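Long-range contacts in mannitol dehydrogenase (Helicobacter pylori, PDB 3TWO), which probably catalyses the reversible, zinc- and NADP(H)-dependent reduction of cinnamyl aldehydes to the corresponding alcohols: residues A183-L188 and A335-V340; I239-T244 and A262-P267; T244-K249 and V271-S276. All coordinates share one frame; numbering follows the deposited sequence.

Contact 1: A183-L188 and A335-V340; sequences AGFGGL and AKFRYV. With NDP (NADPH dihydro-nicotinamide-adenine-dinucleotide phosphate), chain F.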
loop_
_atom_site.group_PDB
_atom_site.type_symbol
_atom_site.label_atom_id
_atom_site.label_comp_id
_atom_site.label_asym_id
_atom_site.label_seq_id
_atom_site.Cartn_x
_atom_site.Cartn_y
_atom_site.Cartn_z
ATOM N N ALA B 183 -16.156 3.143 -2.036
ATOM C CA ALA B 183 -16.042 4.504 -2.536
ATOM C C ALA B 183 -16.400 4.530 -4.054
ATOM O O ALA B 183 -15.757 3.835 -4.880
ATOM C CB ALA B 183 -14.616 5.021 -2.264
ATOM N N GLY B 184 -17.395 5.330 -4.424
ATOM C CA GLY B 184 -17.863 5.385 -5.804
ATOM C C GLY B 184 -19.032 4.422 -5.978
ATOM O O GLY B 184 -18.850 3.223 -5.990
ATOM N N PHE B 185 -20.253 4.947 -6.071
ATOM C CA PHE B 185 -21.424 4.078 -6.024
ATOM C C PHE B 185 -22.018 3.921 -7.413
ATOM O O PHE B 185 -23.174 4.288 -7.644
ATOM C CB PHE B 185 -22.456 4.630 -5.006
ATOM C CG PHE B 185 -23.645 3.727 -4.741
ATOM C CD1 PHE B 185 -23.485 2.337 -4.561
ATOM C CD2 PHE B 185 -24.933 4.286 -4.574
ATOM C CE1 PHE B 185 -24.606 1.492 -4.237
ATOM C CE2 PHE B 185 -26.045 3.463 -4.297
ATOM C CZ PHE B 185 -25.861 2.048 -4.099
ATOM N N GLY B 186 -21.212 3.369 -8.326
ATOM C CA GLY B 186 -21.598 3.266 -9.737
ATOM C C GLY B 186 -21.737 1.802 -10.129
ATOM O O GLY B 186 -22.306 0.990 -9.380
ATOM N N GLY B 187 -21.230 1.455 -11.304
ATOM C CA GLY B 187 -21.291 0.029 -11.762
ATOM C C GLY B 187 -20.516 -0.919 -10.870
ATOM O O GLY B 187 -21.096 -1.862 -10.318
ATOM N N LEU B 188 -19.212 -0.691 -10.701
ATOM C CA LEU B 188 -18.435 -1.531 -9.797
ATOM C C LEU B 188 -18.936 -1.364 -8.342
ATOM O O LEU B 188 -19.135 -2.365 -7.622
ATOM C CB LEU B 188 -16.928 -1.247 -9.905
ATOM C CG LEU B 188 -16.203 -2.084 -10.951
ATOM C CD1 LEU B 188 -16.701 -1.762 -12.382
ATOM C CD2 LEU B 188 -14.647 -1.799 -10.818
ATOM N N ALA B 335 -25.599 9.125 -14.291
ATOM C CA ALA B 335 -25.847 7.710 -14.583
ATOM C C ALA B 335 -26.475 7.064 -13.352
ATOM O O ALA B 335 -26.537 7.701 -12.279
ATOM C CB ALA B 335 -24.532 6.974 -15.015
ATOM N N LYS B 336 -26.981 5.836 -13.478
ATOM C CA LYS B 336 -27.554 5.178 -12.310
ATOM C C LYS B 336 -26.537 4.103 -11.876
ATOM O O LYS B 336 -25.659 4.366 -10.989
ATOM C CB LYS B 336 -28.956 4.616 -12.627
ATOM C CG LYS B 336 -29.807 4.326 -11.343
ATOM C CD LYS B 336 -30.879 3.215 -11.588
ATOM C CE LYS B 336 -31.530 2.698 -10.293
ATOM N NZ LYS B 336 -32.139 3.862 -9.546
ATOM N N PHE B 337 -26.625 2.914 -12.481
ATOM C CA PHE B 337 -25.637 1.886 -12.212
ATOM C C PHE B 337 -25.016 1.435 -13.534
ATOM O O PHE B 337 -24.234 2.226 -14.128
ATOM C CB PHE B 337 -26.181 0.795 -11.264
ATOM C CG PHE B 337 -26.661 1.367 -9.908
ATOM C CD1 PHE B 337 -28.042 1.492 -9.607
ATOM C CD2 PHE B 337 -25.749 1.819 -8.954
ATOM C CE1 PHE B 337 -28.464 1.998 -8.366
ATOM C CE2 PHE B 337 -26.178 2.338 -7.720
ATOM C CZ PHE B 337 -27.558 2.418 -7.436
ATOM N N ARG B 338 -25.345 0.233 -14.026
ATOM C CA ARG B 338 -24.789 -0.219 -15.311
ATOM C C ARG B 338 -25.759 0.060 -16.435
ATOM O O ARG B 338 -26.983 -0.170 -16.268
ATOM C CB ARG B 338 -24.406 -1.724 -15.274
ATOM C CG ARG B 338 -22.931 -1.961 -14.887
ATOM C CD ARG B 338 -22.035 -1.767 -16.121
ATOM N NE ARG B 338 -20.643 -2.137 -15.909
ATOM C CZ ARG B 338 -19.713 -1.344 -15.374
ATOM N NH1 ARG B 338 -20.047 -0.153 -14.881
ATOM N NH2 ARG B 338 -18.467 -1.790 -15.263
ATOM N N TYR B 339 -25.223 0.524 -17.573
ATOM C CA TYR B 339 -25.934 0.461 -18.886
ATOM C C TYR B 339 -25.575 -0.842 -19.594
ATOM O O TYR B 339 -24.399 -1.315 -19.525
ATOM C CB TYR B 339 -25.563 1.628 -19.816
ATOM C CG TYR B 339 -26.078 2.982 -19.343
ATOM C CD1 TYR B 339 -25.212 3.901 -18.710
ATOM C CD2 TYR B 339 -27.424 3.329 -19.487
ATOM C CE1 TYR B 339 -25.688 5.149 -18.280
ATOM C CE2 TYR B 339 -27.914 4.558 -19.050
ATOM C CZ TYR B 339 -27.049 5.454 -18.463
ATOM O OH TYR B 339 -27.537 6.646 -18.025
ATOM N N VAL B 340 -26.579 -1.449 -20.241
ATOM C CA VAL B 340 -26.316 -2.654 -20.999
ATOM C C VAL B 340 -26.935 -2.538 -22.396
ATOM O O VAL B 340 -28.123 -2.161 -22.531
ATOM C CB VAL B 340 -26.834 -3.891 -20.314
ATOM C CG1 VAL B 340 -26.711 -5.054 -21.285
ATOM C CG2 VAL B 340 -26.064 -4.172 -19.000
HETATM P PA NDP F . -19.041 4.195 -13.301
HETATM O O1A NDP F . -19.044 5.643 -13.564
HETATM O O2A NDP F . -20.307 3.299 -13.031
HETATM O O5B NDP F . -19.077 4.477 -11.696
HETATM C C5B NDP F . -18.161 5.497 -11.025
HETATM C C4B NDP F . -18.864 5.997 -9.769
HETATM O O4B NDP F . -18.031 6.804 -8.837
HETATM C C3B NDP F . -20.071 6.867 -10.187
HETATM O O3B NDP F . -21.234 6.426 -9.389
HETATM C C2B NDP F . -19.616 8.293 -9.775
HETATM O O2B NDP F . -20.812 9.013 -9.422
HETATM C C1B NDP F . -18.817 8.017 -8.479
HETATM N N9A NDP F . -17.725 8.989 -8.241
HETATM C C8A NDP F . -17.022 9.627 -9.204
HETATM N N7A NDP F . -16.105 10.356 -8.589
HETATM C C5A NDP F . -16.220 10.186 -7.274
HETATM C C6A NDP F . -15.539 10.691 -6.182
HETATM N N6A NDP F . -14.495 11.583 -6.288
HETATM N N1A NDP F . -15.958 10.293 -4.987
HETATM C C2A NDP F . -16.937 9.434 -4.805
HETATM N N3A NDP F . -17.592 8.927 -5.822
HETATM C C4A NDP F . -17.249 9.310 -7.064
HETATM O O3 NDP F . -17.641 3.482 -13.152
HETATM P PN NDP F . -17.387 1.977 -13.098
HETATM O O1N NDP F . -17.918 1.365 -11.858
HETATM O O2N NDP F . -17.668 1.201 -14.411
HETATM O O5D NDP F . -15.814 1.969 -13.028
HETATM C C5D NDP F . -15.158 2.833 -11.980
HETATM C C4D NDP F . -13.589 2.883 -12.210
HETATM O O4D NDP F . -13.209 1.501 -12.069
HETATM C C3D NDP F . -13.117 3.345 -13.616
HETATM O O3D NDP F . -11.924 4.160 -13.453
HETATM C C2D NDP F . -12.853 1.988 -14.310
HETATM O O2D NDP F . -11.876 2.127 -15.282
HETATM C C1D NDP F . -12.263 1.187 -13.126
HETATM N N1N NDP F . -12.205 -0.298 -13.348
HETATM C C2N NDP F . -11.052 -0.987 -12.911
HETATM C C3N NDP F . -10.941 -2.357 -13.086
HETATM C C7N NDP F . -9.719 -3.078 -12.522
HETATM O O7N NDP F . -9.050 -2.572 -11.605
HETATM N N7N NDP F . -9.606 -4.349 -12.892
HETATM C C4N NDP F . -11.977 -3.058 -13.746
HETATM C C5N NDP F . -13.165 -2.385 -14.157
HETATM C C6N NDP F . -13.282 -1.022 -13.978
HETATM P P2B NDP F . -21.074 10.499 -9.835
HETATM O O1X NDP F . -22.586 10.468 -10.471
HETATM O O2X NDP F . -20.845 11.385 -8.690
HETATM O O3X NDP F . -20.106 10.833 -11.051
#

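Contact 2: I239-T244 and A262-P267; sequences ISTIPT and ALVGLP. With NDP (NADPH dihydro-nicotinamide-adenine-dinucleotide phosphate), chain F.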
loop_
_atom_site.group_PDB
_atom_site.type_symbol
_atom_site.label_atom_id
_atom_site.label_comp_id
_atom_site.label_asym_id
_atom_site.label_seq_id
_atom_site.Cartn_x
_atom_site.Cartn_y
_atom_site.Cartn_z
ATOM N N ILE B 239 -13.011 -0.556 -0.493
ATOM C CA ILE B 239 -12.674 -0.719 -1.920
ATOM C C ILE B 239 -13.005 0.586 -2.615
ATOM O O ILE B 239 -14.124 1.098 -2.465
ATOM C CB ILE B 239 -13.426 -1.930 -2.572
ATOM C CG1 ILE B 239 -13.141 -2.038 -4.069
ATOM C CG2 ILE B 239 -14.974 -1.869 -2.264
ATOM C CD1 ILE B 239 -13.668 -3.303 -4.672
ATOM N N SER B 240 -12.020 1.166 -3.289
ATOM C CA SER B 240 -12.214 2.419 -3.992
ATOM C C SER B 240 -12.380 2.178 -5.504
ATOM O O SER B 240 -11.461 1.705 -6.172
ATOM C CB SER B 240 -11.050 3.368 -3.781
ATOM O OG SER B 240 -11.319 4.571 -4.466
ATOM N N THR B 241 -13.560 2.527 -6.021
ATOM C CA THR B 241 -13.827 2.393 -7.434
ATOM C C THR B 241 -13.828 3.759 -8.108
ATOM O O THR B 241 -14.303 3.859 -9.237
ATOM C CB THR B 241 -15.198 1.786 -7.706
ATOM O OG1 THR B 241 -16.219 2.807 -7.525
ATOM C CG2 THR B 241 -15.440 0.561 -6.785
ATOM N N ILE B 242 -13.361 4.800 -7.403
ATOM C CA ILE B 242 -13.499 6.178 -7.887
ATOM C C ILE B 242 -12.702 6.424 -9.203
ATOM O O ILE B 242 -11.516 6.169 -9.233
ATOM C CB ILE B 242 -12.984 7.179 -6.838
ATOM C CG1 ILE B 242 -13.916 7.185 -5.619
ATOM C CG2 ILE B 242 -12.888 8.562 -7.434
ATOM C CD1 ILE B 242 -13.354 7.965 -4.370
ATOM N N PRO B 243 -13.360 6.934 -10.278
ATOM C CA PRO B 243 -12.680 7.131 -11.584
ATOM C C PRO B 243 -12.285 8.601 -11.872
ATOM O O PRO B 243 -11.874 8.909 -13.001
ATOM C CB PRO B 243 -13.769 6.710 -12.564
ATOM C CG PRO B 243 -15.030 7.369 -11.913
ATOM C CD PRO B 243 -14.841 7.110 -10.400
ATOM N N THR B 244 -12.479 9.502 -10.897
ATOM C CA THR B 244 -12.118 10.918 -11.040
ATOM C C THR B 244 -11.024 11.261 -9.952
ATOM O O THR B 244 -10.628 10.406 -9.136
ATOM C CB THR B 244 -13.348 11.897 -10.834
ATOM O OG1 THR B 244 -13.800 11.794 -9.480
ATOM C CG2 THR B 244 -14.561 11.602 -11.806
ATOM N N ALA B 262 -8.344 -1.449 -0.831
ATOM C CA ALA B 262 -8.185 -2.111 -2.091
ATOM C C ALA B 262 -8.584 -1.072 -3.151
ATOM O O ALA B 262 -9.702 -0.518 -3.093
ATOM C CB ALA B 262 -9.172 -3.296 -2.213
ATOM N N LEU B 263 -7.708 -0.884 -4.136
ATOM C CA LEU B 263 -7.882 0.106 -5.187
ATOM C C LEU B 263 -8.221 -0.641 -6.461
ATOM O O LEU B 263 -7.419 -1.460 -6.936
ATOM C CB LEU B 263 -6.577 0.907 -5.401
ATOM C CG LEU B 263 -6.070 1.620 -4.171
ATOM C CD1 LEU B 263 -4.669 2.260 -4.342
ATOM C CD2 LEU B 263 -7.119 2.636 -3.561
ATOM N N VAL B 264 -9.393 -0.343 -7.027
ATOM C CA VAL B 264 -9.700 -0.799 -8.393
ATOM C C VAL B 264 -9.952 0.327 -9.379
ATOM O O VAL B 264 -9.712 0.147 -10.578
ATOM C CB VAL B 264 -10.896 -1.776 -8.417
ATOM C CG1 VAL B 264 -10.526 -3.037 -7.526
ATOM C CG2 VAL B 264 -12.145 -1.080 -7.912
ATOM N N GLY B 265 -10.421 1.478 -8.884
ATOM C CA GLY B 265 -10.744 2.602 -9.760
ATOM C C GLY B 265 -9.522 3.262 -10.410
ATOM O O GLY B 265 -8.410 3.345 -9.819
ATOM N N LEU B 266 -9.707 3.753 -11.626
ATOM C CA LEU B 266 -8.552 4.110 -12.469
ATOM C C LEU B 266 -8.774 5.481 -13.134
ATOM O O LEU B 266 -9.165 5.572 -14.327
ATOM C CB LEU B 266 -8.424 3.013 -13.502
ATOM C CG LEU B 266 -7.194 2.174 -13.742
ATOM C CD1 LEU B 266 -6.074 2.277 -12.691
ATOM C CD2 LEU B 266 -7.682 0.774 -13.962
ATOM N N PRO B 267 -8.564 6.571 -12.360
ATOM C CA PRO B 267 -8.865 7.885 -12.967
ATOM C C PRO B 267 -7.918 8.216 -14.108
ATOM O O PRO B 267 -6.951 7.470 -14.358
ATOM C CB PRO B 267 -8.658 8.889 -11.813
ATOM C CG PRO B 267 -8.606 8.041 -10.545
ATOM C CD PRO B 267 -8.034 6.705 -10.983
HETATM P PA NDP F . -19.041 4.195 -13.301
HETATM O O1A NDP F . -19.044 5.643 -13.564
HETATM O O2A NDP F . -20.307 3.299 -13.031
HETATM O O5B NDP F . -19.077 4.477 -11.696
HETATM C C5B NDP F . -18.161 5.497 -11.025
HETATM C C4B NDP F . -18.864 5.997 -9.769
HETATM O O4B NDP F . -18.031 6.804 -8.837
HETATM C C3B NDP F . -20.071 6.867 -10.187
HETATM O O3B NDP F . -21.234 6.426 -9.389
HETATM C C2B NDP F . -19.616 8.293 -9.775
HETATM O O2B NDP F . -20.812 9.013 -9.422
HETATM C C1B NDP F . -18.817 8.017 -8.479
HETATM N N9A NDP F . -17.725 8.989 -8.241
HETATM C C8A NDP F . -17.022 9.627 -9.204
HETATM N N7A NDP F . -16.105 10.356 -8.589
HETATM C C5A NDP F . -16.220 10.186 -7.274
HETATM C C6A NDP F . -15.539 10.691 -6.182
HETATM N N6A NDP F . -14.495 11.583 -6.288
HETATM N N1A NDP F . -15.958 10.293 -4.987
HETATM C C2A NDP F . -16.937 9.434 -4.805
HETATM N N3A NDP F . -17.592 8.927 -5.822
HETATM C C4A NDP F . -17.249 9.310 -7.064
HETATM O O3 NDP F . -17.641 3.482 -13.152
HETATM P PN NDP F . -17.387 1.977 -13.098
HETATM O O1N NDP F . -17.918 1.365 -11.858
HETATM O O2N NDP F . -17.668 1.201 -14.411
HETATM O O5D NDP F . -15.814 1.969 -13.028
HETATM C C5D NDP F . -15.158 2.833 -11.980
HETATM C C4D NDP F . -13.589 2.883 -12.210
HETATM O O4D NDP F . -13.209 1.501 -12.069
HETATM C C3D NDP F . -13.117 3.345 -13.616
HETATM O O3D NDP F . -11.924 4.160 -13.453
HETATM C C2D NDP F . -12.853 1.988 -14.310
HETATM O O2D NDP F . -11.876 2.127 -15.282
HETATM C C1D NDP F . -12.263 1.187 -13.126
HETATM N N1N NDP F . -12.205 -0.298 -13.348
HETATM C C2N NDP F . -11.052 -0.987 -12.911
HETATM C C3N NDP F . -10.941 -2.357 -13.086
HETATM C C7N NDP F . -9.719 -3.078 -12.522
HETATM O O7N NDP F . -9.050 -2.572 -11.605
HETATM N N7N NDP F . -9.606 -4.349 -12.892
HETATM C C4N NDP F . -11.977 -3.058 -13.746
HETATM C C5N NDP F . -13.165 -2.385 -14.157
HETATM C C6N NDP F . -13.282 -1.022 -13.978
HETATM P P2B NDP F . -21.074 10.499 -9.835
HETATM O O1X NDP F . -22.586 10.468 -10.471
HETATM O O2X NDP F . -20.845 11.385 -8.690
HETATM O O3X NDP F . -20.106 10.833 -11.051
#

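Contact 3: T244-K249 and V271-S276; sequences THYDLK and VAPVLS. With NDP (NADPH dihydro-nicotinamide-adenine-dinucleotide phosphate), chain F.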
loop_
_atom_site.group_PDB
_atom_site.type_symbol
_atom_site.label_atom_id
_atom_site.label_comp_id
_atom_site.label_asym_id
_atom_site.label_seq_id
_atom_site.Cartn_x
_atom_site.Cartn_y
_atom_site.Cartn_z
ATOM N N THR B 244 -12.479 9.502 -10.897
ATOM C CA THR B 244 -12.118 10.918 -11.040
ATOM C C THR B 244 -11.024 11.261 -9.952
ATOM O O THR B 244 -10.628 10.406 -9.136
ATOM C CB THR B 244 -13.348 11.897 -10.834
ATOM O OG1 THR B 244 -13.800 11.794 -9.480
ATOM C CG2 THR B 244 -14.561 11.602 -11.806
ATOM N N HIS B 245 -10.549 12.507 -9.957
ATOM C CA HIS B 245 -9.510 12.924 -9.021
ATOM C C HIS B 245 -10.006 12.849 -7.567
ATOM O O HIS B 245 -11.151 13.242 -7.273
ATOM C CB HIS B 245 -9.063 14.378 -9.316
ATOM C CG HIS B 245 -8.074 14.899 -8.322
ATOM N ND1 HIS B 245 -8.392 15.863 -7.384
ATOM C CD2 HIS B 245 -6.778 14.571 -8.099
ATOM C CE1 HIS B 245 -7.335 16.115 -6.628
ATOM N NE2 HIS B 245 -6.337 15.359 -7.052
ATOM N N TYR B 246 -9.133 12.350 -6.681
ATOM C CA TYR B 246 -9.377 12.372 -5.262
ATOM C C TYR B 246 -8.066 12.180 -4.520
ATOM O O TYR B 246 -7.019 11.987 -5.127
ATOM C CB TYR B 246 -10.411 11.318 -4.841
ATOM C CG TYR B 246 -9.979 9.870 -4.934
ATOM C CD1 TYR B 246 -9.821 9.095 -3.779
ATOM C CD2 TYR B 246 -9.780 9.255 -6.186
ATOM C CE1 TYR B 246 -9.476 7.746 -3.850
ATOM C CE2 TYR B 246 -9.433 7.875 -6.279
ATOM C CZ TYR B 246 -9.302 7.127 -5.110
ATOM O OH TYR B 246 -8.953 5.773 -5.196
ATOM N N ASP B 247 -8.133 12.230 -3.209
ATOM C CA ASP B 247 -6.951 12.127 -2.393
ATOM C C ASP B 247 -7.038 10.774 -1.684
ATOM O O ASP B 247 -7.924 10.566 -0.858
ATOM C CB ASP B 247 -6.899 13.324 -1.413
ATOM C CG ASP B 247 -5.732 13.234 -0.435
ATOM O OD1 ASP B 247 -5.528 14.175 0.351
ATOM O OD2 ASP B 247 -4.991 12.237 -0.448
ATOM N N LEU B 248 -6.144 9.841 -2.036
ATOM C CA LEU B 248 -6.129 8.556 -1.353
ATOM C C LEU B 248 -6.068 8.726 0.205
ATOM O O LEU B 248 -6.581 7.874 0.914
ATOM C CB LEU B 248 -4.933 7.659 -1.850
ATOM C CG LEU B 248 -5.086 7.051 -3.218
ATOM C CD1 LEU B 248 -3.713 6.628 -3.834
ATOM C CD2 LEU B 248 -6.124 5.895 -3.211
ATOM N N LYS B 249 -5.402 9.770 0.734
ATOM C CA LYS B 249 -5.294 9.886 2.198
ATOM C C LYS B 249 -6.623 9.975 2.904
ATOM O O LYS B 249 -6.744 9.494 4.014
ATOM C CB LYS B 249 -4.411 11.064 2.683
ATOM C CG LYS B 249 -2.940 10.894 2.261
ATOM C CD LYS B 249 -2.068 12.143 2.632
ATOM C CE LYS B 249 -2.637 13.475 2.147
ATOM N NZ LYS B 249 -2.457 13.603 0.631
ATOM N N VAL B 271 -4.651 12.990 -13.468
ATOM C CA VAL B 271 -5.233 13.388 -12.182
ATOM C C VAL B 271 -5.257 12.239 -11.165
ATOM O O VAL B 271 -5.742 12.408 -10.046
ATOM C CB VAL B 271 -6.683 13.994 -12.299
ATOM C CG1 VAL B 271 -6.737 15.161 -13.347
ATOM C CG2 VAL B 271 -7.737 12.880 -12.640
ATOM N N ALA B 272 -4.696 11.088 -11.523
ATOM C CA ALA B 272 -4.769 9.915 -10.640
ATOM C C ALA B 272 -3.902 10.066 -9.376
ATOM O O ALA B 272 -2.799 10.562 -9.430
ATOM C CB ALA B 272 -4.446 8.659 -11.367
ATOM N N PRO B 273 -4.436 9.637 -8.216
ATOM C CA PRO B 273 -3.741 10.025 -6.959
ATOM C C PRO B 273 -2.573 9.119 -6.671
ATOM O O PRO B 273 -2.533 8.002 -7.181
ATOM C CB PRO B 273 -4.822 9.889 -5.900
ATOM C CG PRO B 273 -5.771 8.861 -6.465
ATOM C CD PRO B 273 -5.794 9.118 -7.973
ATOM N N VAL B 274 -1.610 9.612 -5.915
ATOM C CA VAL B 274 -0.528 8.782 -5.449
ATOM C C VAL B 274 -0.441 8.788 -3.881
ATOM O O VAL B 274 -1.091 9.622 -3.191
ATOM C CB VAL B 274 0.804 9.315 -6.029
ATOM C CG1 VAL B 274 0.708 9.578 -7.628
ATOM C CG2 VAL B 274 1.243 10.601 -5.313
ATOM N N LEU B 275 0.368 7.883 -3.318
ATOM C CA LEU B 275 0.713 7.956 -1.923
ATOM C C LEU B 275 2.234 7.922 -1.842
ATOM O O LEU B 275 2.858 7.115 -2.501
ATOM C CB LEU B 275 0.085 6.761 -1.176
ATOM C CG LEU B 275 -1.427 6.840 -0.869
ATOM C CD1 LEU B 275 -1.978 5.441 -0.515
ATOM C CD2 LEU B 275 -1.732 7.890 0.261
ATOM N N SER B 276 2.825 8.819 -1.074
ATOM C CA SER B 276 4.259 8.811 -0.847
ATOM C C SER B 276 4.623 7.994 0.384
ATOM O O SER B 276 3.752 7.699 1.226
ATOM C CB SER B 276 4.780 10.248 -0.642
ATOM O OG SER B 276 4.660 10.610 0.711
HETATM P PA NDP F . -19.041 4.195 -13.301
HETATM O O1A NDP F . -19.044 5.643 -13.564
HETATM O O2A NDP F . -20.307 3.299 -13.031
HETATM O O5B NDP F . -19.077 4.477 -11.696
HETATM C C5B NDP F . -18.161 5.497 -11.025
HETATM C C4B NDP F . -18.864 5.997 -9.769
HETATM O O4B NDP F . -18.031 6.804 -8.837
HETATM C C3B NDP F . -20.071 6.867 -10.187
HETATM O O3B NDP F . -21.234 6.426 -9.389
HETATM C C2B NDP F . -19.616 8.293 -9.775
HETATM O O2B NDP F . -20.812 9.013 -9.422
HETATM C C1B NDP F . -18.817 8.017 -8.479
HETATM N N9A NDP F . -17.725 8.989 -8.241
HETATM C C8A NDP F . -17.022 9.627 -9.204
HETATM N N7A NDP F . -16.105 10.356 -8.589
HETATM C C5A NDP F . -16.220 10.186 -7.274
HETATM C C6A NDP F . -15.539 10.691 -6.182
HETATM N N6A NDP F . -14.495 11.583 -6.288
HETATM N N1A NDP F . -15.958 10.293 -4.987
HETATM C C2A NDP F . -16.937 9.434 -4.805
HETATM N N3A NDP F . -17.592 8.927 -5.822
HETATM C C4A NDP F . -17.249 9.310 -7.064
HETATM O O3 NDP F . -17.641 3.482 -13.152
HETATM P PN NDP F . -17.387 1.977 -13.098
HETATM O O1N NDP F . -17.918 1.365 -11.858
HETATM O O2N NDP F . -17.668 1.201 -14.411
HETATM O O5D NDP F . -15.814 1.969 -13.028
HETATM C C5D NDP F . -15.158 2.833 -11.980
HETATM C C4D NDP F . -13.589 2.883 -12.210
HETATM O O4D NDP F . -13.209 1.501 -12.069
HETATM C C3D NDP F . -13.117 3.345 -13.616
HETATM O O3D NDP F . -11.924 4.160 -13.453
HETATM C C2D NDP F . -12.853 1.988 -14.310
HETATM O O2D NDP F . -11.876 2.127 -15.282
HETATM C C1D NDP F . -12.263 1.187 -13.126
HETATM N N1N NDP F . -12.205 -0.298 -13.348
HETATM C C2N NDP F . -11.052 -0.987 -12.911
HETATM C C3N NDP F . -10.941 -2.357 -13.086
HETATM C C7N NDP F . -9.719 -3.078 -12.522
HETATM O O7N NDP F . -9.050 -2.572 -11.605
HETATM N N7N NDP F . -9.606 -4.349 -12.892
HETATM C C4N NDP F . -11.977 -3.058 -13.746
HETATM C C5N NDP F . -13.165 -2.385 -14.157
HETATM C C6N NDP F . -13.282 -1.022 -13.978
HETATM P P2B NDP F . -21.074 10.499 -9.835
HETATM O O1X NDP F . -22.586 10.468 -10.471
HETATM O O2X NDP F . -20.845 11.385 -8.690
HETATM O O3X NDP F . -20.106 10.833 -11.051
HETATM O O HOH W 1 -0.502 12.215 -0.941
#

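Contact 1: A183-L188 and A335-V340
Gly187 and Phe337 bring the two backbones closest, CA to CA 4.7 Å, where the turn leading into helix 187-198 meets the loop that runs into strand 338-342. No hydrogen bond joins the segments directly; aromatic packing, the cofactor's diphosphate and Lys212, donating to Phe185 O and Lys336 O, do. Phe185 and Phe337 form a T-shaped pair, planes at 75° and centroids 5.0 Å apart, in which the CE2 edge of Phe337 points at the centre of one Phe185 face. With CG anti to its backbone N (chi1 -173°), Phe185 swings its ring across to this partner. The Phe337 edge also carries Gly186 O near its plane, 3.6 Å from CD2. Arg338 bends at chi2 and lays one guanidinium face over Gly187, NH1 standing 3.4 Å from Gly187 CA. From there NH1 donates to NDP O2N at 2.8 Å, while NE pairs with Glu65, helping fix the group's rotation. Nearly straight bonds from Gly187 N to NDP O2A (2.7 Å) and from Leu188 N to NDP O1N (2.7 Å) hold both phosphates at the helix N-terminus, whose dipole probably adds to the attraction. Such amide binding characterises the glycine-rich GxGxxG turn of a Rossmann fold.

Contact 2: I239-T244 and A262-P267
Ser240 N donates to Ala262 O (2.9 Å, 163°), and Ser240 O in turn accepts two backbone amides of the other segment. These bonds close the parallel pairing of strands 235-240 and 259-263, neighbours in the six-stranded parallel sheet of the Rossmann fold, at the C-terminal strand ends, where the dinucleotide lies. Gly265 N reaches Ser240 O at 2.9 Å in the carbonyl plane, on a lone pair; Val264 N, at 3.0 Å, comes in tilted 20° from that plane. Two donors on one carbonyl thus fix the point at which segment 262-267 leaves the sheet and turns along the cofactor. There Leu266 N donates to NDP O3D (2.9 Å), a ribose hydroxyl on the nicotinamide side, while Thr244 OG1 donates to adenine N7A at the far end of the other segment. The Thr244 hydroxyl sits between its backbone N and carbonyl carbon (chi1 65°), which turns it to the adenine. Between these two grips, Ile242 lays CG2 and CD1 against the adenine and Pro243 packs its ring on both sugars.

On the sheet face bearing Ile239 and Ala262, Ile239 CG1 approaches Val264 CG2, which also lies alongside Thr241 CG2 (3.8 Å). Thr241 OG1 turns elsewhere, to Ala183 O at the end of strand 179-183 and Gly184 O of the glycine-rich turn. On the other face Ser240 CB meets Leu263 CD2, and Leu263 goes on to pack against Phe280 of the second subunit. At the outer end Pro267 CA directs a C-H at Pro243 O, 3.2 Å away, and Pro267 CG rests 3.4 Å from Thr244 O.

Contact 3: T244-K249 and V271-S276
At the edge of the coenzyme-binding domain, the loop leading into helix 248-252 packs on segment 271-276, whose strand 274-276 pairs antiparallel with a strand of the second subunit and so carries a sheet across the dimer interface. The touching parts run within 14° of each other, yet no direct hydrogen bond links them. Pro273 meets both Tyr246 and Leu248: its CG stands over one face of the Tyr246 ring, offset toward the rim, in a CH-pi contact 4.1 Å from the centroid and 24° off the normal. A chi1 of 69° turns the Tyr246 ring beneath the proline. Leu248 crosses Pro273 at about a right angle, CG to CG 3.8 Å, and its CB meets Leu275 CG at 3.7 Å. Lys249 slides past Leu275 in the opposite direction, touching CD2 with its CG. At the other end His245 turns the edge of its ring to Val271 O, with CD2 3.1 Å away, and packs its CB on Val271 CB.

Asp247 caps the helix: OD2 accepts Lys249 N at 2.8 Å and, from the opposite face of the carboxylate plane, Lys249 NZ at 3.1 Å, a salt bridge. A water also accepts from NZ and gives a weak bond to Val274 O. Cohesion between the segments is therefore chiefly apolar, while the charges are paired within segment 244-249 and probably stabilise the start of its helix.

All three contacts touch the same NADPH, but at different parts: contact 1 binds chiefly the diphosphate, contact 2 reaches the adenine and the nicotinamide riboside, and contact 3 meets the adenine through Thr244, shared with contact 2. Contacts 1 and 2, centres 12 Å apart, join through neighbouring strands 179-183 and 235-240, with Ala183 O 2.8 Å from Thr241 N. Contacts 2 and 3, centres 10 Å apart, meet where Ser240 OG lies 2.8 Å from Tyr246 OH and Leu263 CD2 3.4 Å from Leu248 CD2; both reach the second subunit. Contact 1 is nearer the metal, the Arg338 side chain about 5 Å from a zinc ion, against about 8 Å for Leu266 of contact 2.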